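Local coordinates for protein Glp_546_48378_50642 (Giardia intestinalis, PDB 2QVW) that cleaves double-stranded RNA in the RNA interference pathway, producing siRNAs of 21 to 23 base pairs, at residues L29-G34 with G295-F300; V172-D177 with A216-D221; L602-S607 with L634-Q639. All coordinates share one frame; numbering follows the deposited sequence.

Contact 1. Residues L29-G34 with G295-F300; sequences LGTLPG and GGERYF
Gly295 and Gly296, on helix 295-306, meet Leu29 and Thr31 in the loop joining strands 18-25 and 35-37 of the N-terminal antiparallel sheet. Here the two backbones approach with no side chain between them. The Leu29 CA and Gly295 CA atoms lie 4.0 Å apart, and Gly296 N gives a weak but fairly straight hydrogen bond to Leu29 O (3.3 Å, 162°). Thr31 O then rests 3.6 Å from Gly296 CA. With no side chains on these glycines, a loop of the N-terminal platform domain of Dicer lies directly on the backbone of a helix far along the chain. Further on, Pro33 carries the apolar part of the contact. Its CG reaches the edge of the Tyr299 ring, near the ring plane, 4.1 Å from CD2, while its CB lies 4.4 Å from Phe300 CB. With CG swung anti to the backbone N (chi1 159°), the Tyr299 ring runs past the proline, and its hydroxyl hydrogen-bonds Thr98. The Tyr299 side chain also packs on helix 267-284, whose His273 hydrogen-bonds Pro33 O. At the exposed side, Thr31 OG1 touches the aliphatic part of Glu297, 3.6 Å from its CG. The Phe300 ring leads away from the loop, onto His330 and Val333 of helix 330-356.

Contact 2. Residues V172-D177 with A216-D221; sequences VVLGID and AAVRLD
Ala216, Val172 and Val218 bury the most surface where strands 169-178 and 213-219 run antiparallel, and all three direct their side chains to the same face of the sheet. Val172 and Val218 form a hydrogen-bonded pair. Val172 N donates to Val218 O at 3.1 Å; the return bond, from Val218 N to Val172 O, is less certain, as the position of that oxygen is doubtful. The two side chains stand side by side and point the same way, with Val172 CG1 3.7 Å from Val218 CB. What brings CG1 there is its first torsion (chi1 45°), which sets this branch between the backbone N and carbonyl carbon. Val218 also meets Leu174, which crosses it obliquely and turns its CD1 branch toward Val218 CG2. At Ala216 the pairing changes. Its N donates to Gly175 O at 2.9 Å, and its CB packs 4.3 Å from Asp177 CB and against Phe243 of the next strand. Val173 and Ala217, a non-hydrogen-bonded pair, serve the other face, where Val173 also meets Val161. Because Leu174 and Gly175 both stand opposite the single residue Ala216, the ladder is interrupted there by a classic beta bulge, beyond which Asp177 is backbone-bonded to Leu214; the bulge lies within the antiparallel sheet of the PAZ domain, the module that in Dicer proteins recognises the end of double-stranded RNA.

Contact 3. Residues L602-S607 with L634-Q639; sequences LAYESS and LIRLLQ
Arg636 reaches out from helix 631-642 into the curve of the loop 602-607, and its guanidinium is the centre of the contact. NH2 gives Leu602 O a weak hydrogen bond, 3.0 Å long and bent to 124°. NH1 lies at the edge of the Tyr604 ring, in the ring plane and 3.7 Å from CD2; ring and guanidinium are turned 85° to each other, so there is no stacking. Tyr604 CB instead sits above one guanidinium face, offset toward its rim. Ser606 N faces the edge of the same group in plane, but N and NH1 are both donors and make no hydrogen bond with each other. Farther back along the arginine, its CG packs 3.9 Å from Leu602 CD2. The chain bends at chi2 (-70°) and is extended beyond it, which carries the charged end past the leucine to the loop backbone. Glu605 may add a modest long-range attraction, its OE2 being 6.4 Å from Arg636 NH2. One turn along from Arg636, Gln639 brings NE2 to 4.1 Å from Ser606 CB. Gln639 also packs on His612 and Ala615 of helix 611-620, while Tyr604 touches Pro560. Helix 631-642 itself is bedded through Leu634, Leu637 and Leu638 on helix 718-735, with Arg636 and Gln639 on the side that meets the loop following helix 591-602.

The three contacts are spread along an elongated molecule and none touches another. Contact 1 joins residues far apart in sequence, and the whole of contact 2 falls within the segment of chain between its two halves; their centres are 40 Å apart. Contact 3 closes a short local span later in the chain, with its centre 50 Å from that of contact 1; the centres of contacts 2 and 3 lie 85 Å apart, on opposite sides of the chain's centre. No contact includes a metal ligand, although the Phe300 side chain of contact 1 is about 7 Å from a bound manganese. Contact 3 lies away from the metal sites, though helix 718-735, on which helix 631-642 packs, bears the manganese ligands Asp722 and Glu725.

Contact 1. Residues L29-G34 with G295-F300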
ATOM      1  N   LEU A  29      12.037  -4.376   8.888  1.00 38.44           N
ATOM      2  CA  LEU A  29      11.224  -4.538   7.686  1.00 37.77           C
ATOM      3  C   LEU A  29       9.747  -4.360   8.035  1.00 37.37           C
ATOM      4  O   LEU A  29       8.892  -5.106   7.549  1.00 37.52           O
ATOM      5  CB  LEU A  29      11.438  -5.932   7.088  1.00 37.65           C
ATOM      6  CG  LEU A  29      12.871  -6.362   6.774  1.00 37.96           C
ATOM      7  CD1 LEU A  29      12.871  -7.799   6.297  1.00 37.53           C
ATOM      8  CD2 LEU A  29      13.471  -5.447   5.724  1.00 38.92           C
ATOM      9  N   GLY A  30       9.457  -3.371   8.876  1.00 36.82           N
ATOM     10  CA  GLY A  30       8.090  -3.125   9.294  1.00 36.10           C
ATOM     11  C   GLY A  30       7.331  -4.416   9.524  1.00 35.49           C
ATOM     12  O   GLY A  30       7.833  -5.345  10.154  1.00 35.65           O
ATOM     13  N   THR A  31       6.108  -4.475   9.016  1.00 34.94           N
ATOM     14  CA  THR A  31       5.303  -5.672   9.147  1.00 34.46           C
ATOM     15  C   THR A  31       5.572  -6.486   7.888  1.00 33.94           C
ATOM     16  O   THR A  31       5.858  -5.916   6.830  1.00 34.01           O
ATOM     17  CB  THR A  31       3.814  -5.335   9.218  1.00 34.46           C
ATOM     18  OG1 THR A  31       3.402  -4.767   7.975  1.00 34.66           O
ATOM     19  CG2 THR A  31       3.549  -4.337  10.324  1.00 34.29           C
ATOM     20  N   LEU A  32       5.495  -7.808   8.005  1.00 33.21           N
ATOM     21  CA  LEU A  32       5.733  -8.686   6.869  1.00 32.21           C
ATOM     22  C   LEU A  32       4.430  -9.246   6.348  1.00 31.76           C
ATOM     23  O   LEU A  32       3.674  -9.862   7.087  1.00 31.91           O
ATOM     24  CB  LEU A  32       6.663  -9.835   7.265  1.00 31.95           C
ATOM     25  CG  LEU A  32       8.031  -9.407   7.810  1.00 31.12           C
ATOM     26  CD1 LEU A  32       8.887 -10.626   8.004  1.00 30.56           C
ATOM     27  CD2 LEU A  32       8.716  -8.443   6.852  1.00 30.99           C
ATOM     28  N   PRO A  33       4.147  -9.031   5.058  1.00 31.20           N
ATOM     29  CA  PRO A  33       2.919  -9.519   4.423  1.00 30.86           C
ATOM     30  C   PRO A  33       2.875 -11.049   4.346  1.00 30.45           C
ATOM     31  O   PRO A  33       3.790 -11.679   3.819  1.00 30.55           O
ATOM     32  CB  PRO A  33       2.969  -8.864   3.046  1.00 30.99           C
ATOM     33  CG  PRO A  33       4.436  -8.834   2.761  1.00 31.17           C
ATOM     34  CD  PRO A  33       5.004  -8.342   4.077  1.00 31.24           C
ATOM     35  N   GLY A  34       1.809 -11.640   4.879  1.00 30.01           N
ATOM     36  CA  GLY A  34       1.689 -13.081   4.843  1.00 29.46           C
ATOM     37  C   GLY A  34       1.665 -13.542   3.405  1.00 29.22           C
ATOM     38  O   GLY A  34       1.807 -12.738   2.487  1.00 29.17           O
ATOM     39  N   GLY A 295      10.427  -1.479   3.833  1.00 29.59           N
ATOM     40  CA  GLY A 295      10.481  -2.885   4.164  1.00 29.12           C
ATOM     41  C   GLY A 295       9.405  -3.708   3.489  1.00 28.90           C
ATOM     42  O   GLY A 295       9.208  -3.609   2.281  1.00 28.97           O
ATOM     43  N   GLY A 296       8.705  -4.516   4.281  1.00 28.90           N
ATOM     44  CA  GLY A 296       7.664  -5.378   3.753  1.00 28.80           C
ATOM     45  C   GLY A 296       6.477  -4.691   3.107  1.00 28.96           C
ATOM     46  O   GLY A 296       5.963  -5.172   2.100  1.00 29.04           O
ATOM     47  N   GLU A 297       6.026  -3.582   3.680  1.00 29.13           N
ATOM     48  CA  GLU A 297       4.889  -2.876   3.109  1.00 29.22           C
ATOM     49  C   GLU A 297       5.253  -2.191   1.794  1.00 28.51           C
ATOM     50  O   GLU A 297       4.442  -2.133   0.878  1.00 28.69           O
ATOM     51  CB  GLU A 297       4.331  -1.869   4.118  1.00 29.61           C
ATOM     52  CG  GLU A 297       3.461  -2.514   5.207  1.00 31.37           C
ATOM     53  CD  GLU A 297       2.943  -1.516   6.241  1.00 34.59           C
ATOM     54  OE1 GLU A 297       3.769  -0.959   6.988  1.00 37.06           O
ATOM     55  OE2 GLU A 297       1.714  -1.293   6.308  1.00 35.14           O
ATOM     56  N   ARG A 298       6.471  -1.674   1.695  1.00 27.67           N
ATOM     57  CA  ARG A 298       6.905  -1.035   0.456  1.00 26.81           C
ATOM     58  C   ARG A 298       6.981  -2.111  -0.627  1.00 26.37           C
ATOM     59  O   ARG A 298       6.756  -1.833  -1.807  1.00 26.53           O
ATOM     60  CB  ARG A 298       8.274  -0.385   0.634  1.00 26.80           C
ATOM     61  CG  ARG A 298       8.910   0.131  -0.650  1.00 26.60           C
ATOM     62  CD  ARG A 298       8.139   1.279  -1.270  1.00 26.06           C
ATOM     63  NE  ARG A 298       8.861   1.883  -2.393  1.00 26.65           N
ATOM     64  CZ  ARG A 298       8.349   2.798  -3.214  1.00 26.60           C
ATOM     65  NH1 ARG A 298       7.114   3.230  -3.054  1.00 27.50           N
ATOM     66  NH2 ARG A 298       9.071   3.273  -4.208  1.00 26.98           N
ATOM     67  N   TYR A 299       7.298  -3.341  -0.224  1.00 25.83           N
ATOM     68  CA  TYR A 299       7.378  -4.451  -1.161  1.00 25.31           C
ATOM     69  C   TYR A 299       6.007  -4.686  -1.756  1.00 25.06           C
ATOM     70  O   TYR A 299       5.784  -4.398  -2.930  1.00 25.11           O
ATOM     71  CB  TYR A 299       7.848  -5.727  -0.462  1.00 25.09           C
ATOM     72  CG  TYR A 299       7.480  -7.001  -1.204  1.00 24.92           C
ATOM     73  CD1 TYR A 299       7.996  -7.276  -2.474  1.00 24.38           C
ATOM     74  CD2 TYR A 299       6.578  -7.902  -0.658  1.00 24.34           C
ATOM     75  CE1 TYR A 299       7.614  -8.410  -3.166  1.00 23.97           C
ATOM     76  CE2 TYR A 299       6.195  -9.032  -1.346  1.00 24.09           C
ATOM     77  CZ  TYR A 299       6.712  -9.276  -2.594  1.00 23.85           C
ATOM     78  OH  TYR A 299       6.303 -10.388  -3.276  1.00 23.81           O
ATOM     79  N   PHE A 300       5.093  -5.206  -0.940  1.00 24.58           N
ATOM     80  CA  PHE A 300       3.734  -5.498  -1.385  1.00 24.25           C
ATOM     81  C   PHE A 300       3.134  -4.342  -2.170  1.00 24.11           C
ATOM     82  O   PHE A 300       2.353  -4.542  -3.094  1.00 23.93           O
ATOM     83  CB  PHE A 300       2.849  -5.820  -0.183  1.00 24.10           C
ATOM     84  CG  PHE A 300       1.403  -6.019  -0.532  1.00 24.11           C
ATOM     85  CD1 PHE A 300       1.009  -7.060  -1.363  1.00 24.39           C
ATOM     86  CD2 PHE A 300       0.431  -5.145  -0.049  1.00 23.96           C
ATOM     87  CE1 PHE A 300      -0.332  -7.230  -1.711  1.00 23.79           C
ATOM     88  CE2 PHE A 300      -0.913  -5.303  -0.389  1.00 23.38           C
ATOM     89  CZ  PHE A 300      -1.294  -6.348  -1.223  1.00 23.43           C
TER

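Contact 2. Residues V172-D177 with A216-D221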
ATOM      1  N   VAL A 172       6.647 -41.022   9.030  1.00 32.87           N
ATOM      2  CA  VAL A 172       5.737 -41.030  10.167  1.00 33.60           C
ATOM      3  C   VAL A 172       5.391 -42.469  10.519  1.00 34.41           C
ATOM      4  O   VAL A 172       4.702 -43.153   9.758  1.00 34.33           O
ATOM      5  CB  VAL A 172       4.436 -40.269   9.851  1.00 33.31           C
ATOM      6  CG1 VAL A 172       3.927 -40.656   8.484  1.00 33.51           C
ATOM      7  CG2 VAL A 172       3.383 -40.583  10.906  1.00 33.15           C
ATOM      8  N   VAL A 173       5.877 -42.928  11.669  1.00 35.52           N
ATOM      9  CA  VAL A 173       5.621 -44.295  12.113  1.00 36.47           C
ATOM     10  C   VAL A 173       4.135 -44.620  12.204  1.00 37.30           C
ATOM     11  O   VAL A 173       3.359 -43.871  12.802  1.00 37.19           O
ATOM     12  CB  VAL A 173       6.270 -44.566  13.486  1.00 36.33           C
ATOM     13  CG1 VAL A 173       5.679 -45.821  14.108  1.00 36.24           C
ATOM     14  CG2 VAL A 173       7.769 -44.728  13.314  1.00 36.77           C
ATOM     15  N   LEU A 174       3.745 -45.735  11.596  1.00 38.88           N
ATOM     16  CA  LEU A 174       2.356 -46.175  11.620  1.00 40.41           C
ATOM     17  C   LEU A 174       2.248 -47.391  12.521  1.00 41.62           C
ATOM     18  O   LEU A 174       1.162 -47.742  12.984  1.00 42.03           O
ATOM     19  CB  LEU A 174       1.874 -46.543  10.217  1.00 40.14           C
ATOM     20  CG  LEU A 174       1.811 -45.408   9.199  1.00 39.91           C
ATOM     21  CD1 LEU A 174       1.327 -45.947   7.874  1.00 39.93           C
ATOM     22  CD2 LEU A 174       0.876 -44.320   9.709  1.00 39.78           C
ATOM     23  N   GLY A 175       3.385 -48.031  12.766  1.00 42.89           N
ATOM     24  CA  GLY A 175       3.391 -49.199  13.619  1.00 44.66           C
ATOM     25  C   GLY A 175       4.373 -50.259  13.176  1.00 46.01           C
ATOM     26  O   GLY A 175       4.727 -50.344  12.000  1.00 46.17           O
ATOM     27  N   ILE A 176       4.810 -51.073  14.132  1.00 47.40           N
ATOM     28  CA  ILE A 176       5.761 -52.142  13.862  1.00 48.68           C
ATOM     29  C   ILE A 176       5.031 -53.281  13.165  1.00 49.54           C
ATOM     30  O   ILE A 176       4.012 -53.759  13.659  1.00 49.73           O
ATOM     31  CB  ILE A 176       6.374 -52.678  15.169  1.00 48.72           C
ATOM     32  CG1 ILE A 176       6.759 -51.505  16.076  1.00 48.84           C
ATOM     33  CG2 ILE A 176       7.594 -53.531  14.854  1.00 48.51           C
ATOM     34  CD1 ILE A 176       7.074 -51.896  17.511  1.00 39.53           C
ATOM     35  N   ASP A 177       5.552 -53.704  12.017  1.00 50.63           N
ATOM     36  CA  ASP A 177       4.947 -54.796  11.260  1.00 51.76           C
ATOM     37  C   ASP A 177       5.716 -56.100  11.482  1.00 52.26           C
ATOM     38  O   ASP A 177       6.600 -56.458  10.697  1.00 52.29           O
ATOM     39  CB  ASP A 177       4.926 -54.459   9.766  1.00 52.02           C
ATOM     40  CG  ASP A 177       4.148 -55.473   8.951  1.00 52.97           C
ATOM     41  OD1 ASP A 177       2.946 -55.662   9.235  1.00 54.66           O
ATOM     42  OD2 ASP A 177       4.734 -56.077   8.028  1.00 52.67           O
ATOM     43  N   ALA A 216       6.537 -49.812   9.754  1.00 39.94           N
ATOM     44  CA  ALA A 216       5.620 -49.407   8.693  1.00 40.23           C
ATOM     45  C   ALA A 216       5.236 -47.943   8.845  1.00 40.56           C
ATOM     46  O   ALA A 216       4.418 -47.602   9.685  1.00 40.55           O
ATOM     47  CB  ALA A 216       4.373 -50.280   8.737  1.00 40.28           C
ATOM     48  N   ALA A 217       5.824 -47.084   8.023  1.00 40.83           N
ATOM     49  CA  ALA A 217       5.549 -45.650   8.082  1.00 41.15           C
ATOM     50  C   ALA A 217       5.402 -45.016   6.698  1.00 41.42           C
ATOM     51  O   ALA A 217       5.818 -45.591   5.687  1.00 41.51           O
ATOM     52  CB  ALA A 217       6.664 -44.949   8.845  1.00 41.11           C
ATOM     53  N   VAL A 218       4.823 -43.817   6.661  1.00 41.94           N
ATOM     54  CA  VAL A 218       4.620 -43.097   5.403  1.00 42.43           C
ATOM     55  C   VAL A 218       5.605 -41.942   5.215  1.00 43.04           C
ATOM     56  O   VAL A 218       5.706 -41.049   6.047  1.00 43.10           O
ATOM     57  CB  VAL A 218       3.199 -42.529   5.320  1.00 42.34           C
ATOM     58  CG1 VAL A 218       2.939 -42.004   3.921  1.00 42.19           C
ATOM     59  CG2 VAL A 218       2.197 -43.599   5.681  1.00 42.52           C
ATOM     60  N   ARG A 219       6.327 -41.965   4.106  1.00 43.75           N
ATOM     61  CA  ARG A 219       7.296 -40.925   3.815  1.00 44.31           C
ATOM     62  C   ARG A 219       6.570 -39.596   3.744  1.00 44.46           C
ATOM     63  O   ARG A 219       5.602 -39.444   2.997  1.00 44.62           O
ATOM     64  CB  ARG A 219       7.994 -41.225   2.487  1.00 44.38           C
ATOM     65  CG  ARG A 219       9.117 -40.284   2.133  1.00 45.23           C
ATOM     66  CD  ARG A 219      10.386 -41.056   1.863  1.00 47.25           C
ATOM     67  NE  ARG A 219      11.288 -40.337   0.977  1.00 48.59           N
ATOM     68  CZ  ARG A 219      10.971 -39.976  -0.260  1.00 50.18           C
ATOM     69  NH1 ARG A 219       9.770 -40.266  -0.749  1.00 50.72           N
ATOM     70  NH2 ARG A 219      11.857 -39.331  -1.010  1.00 51.65           N
ATOM     71  N   LEU A 220       7.047 -38.634   4.527  1.00 44.93           N
ATOM     72  CA  LEU A 220       6.453 -37.300   4.589  1.00 45.52           C
ATOM     73  C   LEU A 220       6.013 -36.712   3.245  1.00 46.39           C
ATOM     74  O   LEU A 220       4.996 -36.029   3.185  1.00 46.64           O
ATOM     75  CB  LEU A 220       7.422 -36.338   5.276  1.00 45.28           C
ATOM     76  CG  LEU A 220       6.806 -35.045   5.809  1.00 44.32           C
ATOM     77  CD1 LEU A 220       5.726 -35.387   6.816  1.00 44.21           C
ATOM     78  CD2 LEU A 220       7.873 -34.184   6.456  1.00 44.30           C
ATOM     79  N   ASP A 221       6.766 -36.964   2.176  1.00 47.25           N
ATOM     80  CA  ASP A 221       6.398 -36.436   0.862  1.00 48.21           C
ATOM     81  C   ASP A 221       5.030 -36.962   0.481  1.00 48.64           C
ATOM     82  O   ASP A 221       4.067 -36.216   0.322  1.00 48.76           O
ATOM     83  CB  ASP A 221       7.380 -36.887  -0.221  1.00 48.46           C
ATOM     84  CG  ASP A 221       8.809 -36.674   0.167  1.00 50.01           C
ATOM     85  OD1 ASP A 221       9.127 -35.569   0.636  1.00 52.23           O
ATOM     86  OD2 ASP A 221       9.619 -37.602  -0.006  1.00 50.67           O
TER

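Contact 3. Residues L602-S607 with L634-Q639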
ATOM      1  N   LEU A 602     -13.784  38.695   6.223  1.00 46.46           N
ATOM      2  CA  LEU A 602     -14.362  38.940   7.533  1.00 47.75           C
ATOM      3  C   LEU A 602     -14.670  40.418   7.589  1.00 49.29           C
ATOM      4  O   LEU A 602     -15.564  40.863   8.310  1.00 49.27           O
ATOM      5  CB  LEU A 602     -13.379  38.605   8.644  1.00 47.22           C
ATOM      6  CG  LEU A 602     -13.289  37.143   9.061  1.00 46.09           C
ATOM      7  CD1 LEU A 602     -12.737  37.069  10.488  1.00 45.52           C
ATOM      8  CD2 LEU A 602     -14.669  36.505   9.008  1.00 45.06           C
ATOM      9  N   ALA A 603     -13.905  41.169   6.807  1.00 51.25           N
ATOM     10  CA  ALA A 603     -14.052  42.610   6.729  1.00 53.27           C
ATOM     11  C   ALA A 603     -15.316  42.945   5.979  1.00 55.01           C
ATOM     12  O   ALA A 603     -15.656  44.114   5.835  1.00 55.18           O
ATOM     13  CB  ALA A 603     -12.861  43.222   6.035  1.00 52.98           C
ATOM     14  N   TYR A 604     -16.006  41.926   5.474  1.00 57.32           N
ATOM     15  CA  TYR A 604     -17.255  42.188   4.783  1.00 59.58           C
ATOM     16  C   TYR A 604     -18.280  42.484   5.878  1.00 60.44           C
ATOM     17  O   TYR A 604     -18.166  41.987   7.001  1.00 60.61           O
ATOM     18  CB  TYR A 604     -17.722  40.996   3.942  1.00 60.13           C
ATOM     19  CG  TYR A 604     -18.971  41.347   3.163  1.00 62.12           C
ATOM     20  CD1 TYR A 604     -18.890  42.060   1.968  1.00 63.38           C
ATOM     21  CD2 TYR A 604     -20.241  41.084   3.687  1.00 64.13           C
ATOM     22  CE1 TYR A 604     -20.040  42.510   1.318  1.00 64.54           C
ATOM     23  CE2 TYR A 604     -21.397  41.534   3.047  1.00 65.22           C
ATOM     24  CZ  TYR A 604     -21.290  42.247   1.866  1.00 64.93           C
ATOM     25  OH  TYR A 604     -22.427  42.711   1.243  1.00 64.69           O
ATOM     26  N   GLU A 605     -19.275  43.297   5.544  1.00 61.50           N
ATOM     27  CA  GLU A 605     -20.312  43.694   6.487  1.00 62.55           C
ATOM     28  C   GLU A 605     -21.521  42.780   6.378  1.00 62.89           C
ATOM     29  O   GLU A 605     -22.406  43.015   5.556  1.00 63.05           O
ATOM     30  CB  GLU A 605     -20.731  45.135   6.196  1.00 62.75           C
ATOM     31  CG  GLU A 605     -19.586  46.160   6.244  1.00 63.83           C
ATOM     32  CD  GLU A 605     -18.354  45.752   5.428  1.00 64.40           C
ATOM     33  OE1 GLU A 605     -18.503  45.398   4.233  1.00 64.92           O
ATOM     34  OE2 GLU A 605     -17.235  45.797   5.989  1.00 64.02           O
ATOM     35  N   SER A 606     -21.560  41.742   7.208  1.00 63.20           N
ATOM     36  CA  SER A 606     -22.668  40.791   7.184  1.00 63.44           C
ATOM     37  C   SER A 606     -24.002  41.522   7.162  1.00 63.42           C
ATOM     38  O   SER A 606     -24.306  42.293   8.073  1.00 63.61           O
ATOM     39  CB  SER A 606     -22.612  39.869   8.408  1.00 63.52           C
ATOM     40  OG  SER A 606     -22.852  40.585   9.608  1.00 63.70           O
ATOM     41  N   SER A 607     -24.793  41.282   6.120  1.00 63.39           N
ATOM     42  CA  SER A 607     -26.097  41.925   5.989  1.00 63.52           C
ATOM     43  C   SER A 607     -27.139  41.252   6.888  1.00 63.31           C
ATOM     44  O   SER A 607     -28.337  41.490   6.740  1.00 63.43           O
ATOM     45  CB  SER A 607     -26.568  41.871   4.537  1.00 63.55           C
ATOM     46  OG  SER A 607     -26.755  40.532   4.122  1.00 63.73           O
ATOM     47  N   LEU A 634     -16.640  30.451   9.095  1.00 28.58           N
ATOM     48  CA  LEU A 634     -17.525  29.393   8.619  1.00 28.01           C
ATOM     49  C   LEU A 634     -18.873  29.990   8.232  1.00 28.07           C
ATOM     50  O   LEU A 634     -19.387  29.742   7.137  1.00 28.42           O
ATOM     51  CB  LEU A 634     -17.706  28.334   9.716  1.00 27.82           C
ATOM     52  CG  LEU A 634     -18.698  27.196   9.478  1.00 26.91           C
ATOM     53  CD1 LEU A 634     -18.490  26.615   8.094  1.00 26.82           C
ATOM     54  CD2 LEU A 634     -18.514  26.126  10.550  1.00 26.20           C
ATOM     55  N   ILE A 635     -19.420  30.799   9.138  1.00 27.84           N
ATOM     56  CA  ILE A 635     -20.712  31.451   8.931  1.00 27.60           C
ATOM     57  C   ILE A 635     -20.718  32.214   7.612  1.00 27.69           C
ATOM     58  O   ILE A 635     -21.675  32.158   6.845  1.00 27.73           O
ATOM     59  CB  ILE A 635     -21.032  32.452  10.078  1.00 27.50           C
ATOM     60  CG1 ILE A 635     -20.629  31.859  11.438  1.00 27.33           C
ATOM     61  CG2 ILE A 635     -22.523  32.793  10.061  1.00 27.33           C
ATOM     62  CD1 ILE A 635     -21.384  30.594  11.816  1.00 39.53           C
ATOM     63  N   ARG A 636     -19.641  32.945   7.361  1.00 27.89           N
ATOM     64  CA  ARG A 636     -19.533  33.695   6.130  1.00 28.14           C
ATOM     65  C   ARG A 636     -19.724  32.725   4.979  1.00 27.64           C
ATOM     66  O   ARG A 636     -20.631  32.897   4.152  1.00 27.50           O
ATOM     67  CB  ARG A 636     -18.155  34.337   6.025  1.00 28.56           C
ATOM     68  CG  ARG A 636     -17.899  35.466   6.999  1.00 30.52           C
ATOM     69  CD  ARG A 636     -18.723  36.715   6.671  1.00 34.95           C
ATOM     70  NE  ARG A 636     -18.294  37.859   7.481  1.00 39.34           N
ATOM     71  CZ  ARG A 636     -18.942  39.021   7.559  1.00 42.18           C
ATOM     72  NH1 ARG A 636     -20.065  39.210   6.871  1.00 43.08           N
ATOM     73  NH2 ARG A 636     -18.465  39.997   8.329  1.00 43.65           N
ATOM     74  N   LEU A 637     -18.870  31.698   4.948  1.00 27.08           N
ATOM     75  CA  LEU A 637     -18.900  30.682   3.902  1.00 26.47           C
ATOM     76  C   LEU A 637     -20.230  29.968   3.794  1.00 26.09           C
ATOM     77  O   LEU A 637     -20.490  29.285   2.819  1.00 26.10           O
ATOM     78  CB  LEU A 637     -17.781  29.670   4.124  1.00 26.57           C
ATOM     79  CG  LEU A 637     -16.368  30.271   4.055  1.00 26.30           C
ATOM     80  CD1 LEU A 637     -15.337  29.170   4.249  1.00 26.70           C
ATOM     81  CD2 LEU A 637     -16.148  30.968   2.708  1.00 25.95           C
ATOM     82  N   LEU A 638     -21.080  30.131   4.799  1.00 25.78           N
ATOM     83  CA  LEU A 638     -22.395  29.499   4.776  1.00 25.80           C
ATOM     84  C   LEU A 638     -23.424  30.396   4.084  1.00 26.11           C
ATOM     85  O   LEU A 638     -24.216  29.923   3.271  1.00 26.01           O
ATOM     86  CB  LEU A 638     -22.855  29.165   6.196  1.00 25.60           C
ATOM     87  CG  LEU A 638     -22.174  27.959   6.852  1.00 25.37           C
ATOM     88  CD1 LEU A 638     -22.686  27.797   8.271  1.00 24.90           C
ATOM     89  CD2 LEU A 638     -22.462  26.702   6.043  1.00 25.46           C
ATOM     90  N   GLN A 639     -23.410  31.686   4.398  1.00 26.50           N
ATOM     91  CA  GLN A 639     -24.341  32.607   3.765  1.00 26.72           C
ATOM     92  C   GLN A 639     -24.142  32.484   2.273  1.00 26.85           C
ATOM     93  O   GLN A 639     -25.093  32.398   1.503  1.00 27.14           O
ATOM     94  CB  GLN A 639     -24.055  34.052   4.169  1.00 26.74           C
ATOM     95  CG  GLN A 639     -24.062  34.319   5.649  1.00 27.60           C
ATOM     96  CD  GLN A 639     -23.910  35.796   5.951  1.00 29.00           C
ATOM     97  OE1 GLN A 639     -24.717  36.616   5.512  1.00 29.63           O
ATOM     98  NE2 GLN A 639     -22.875  36.145   6.704  1.00 29.27           N
TER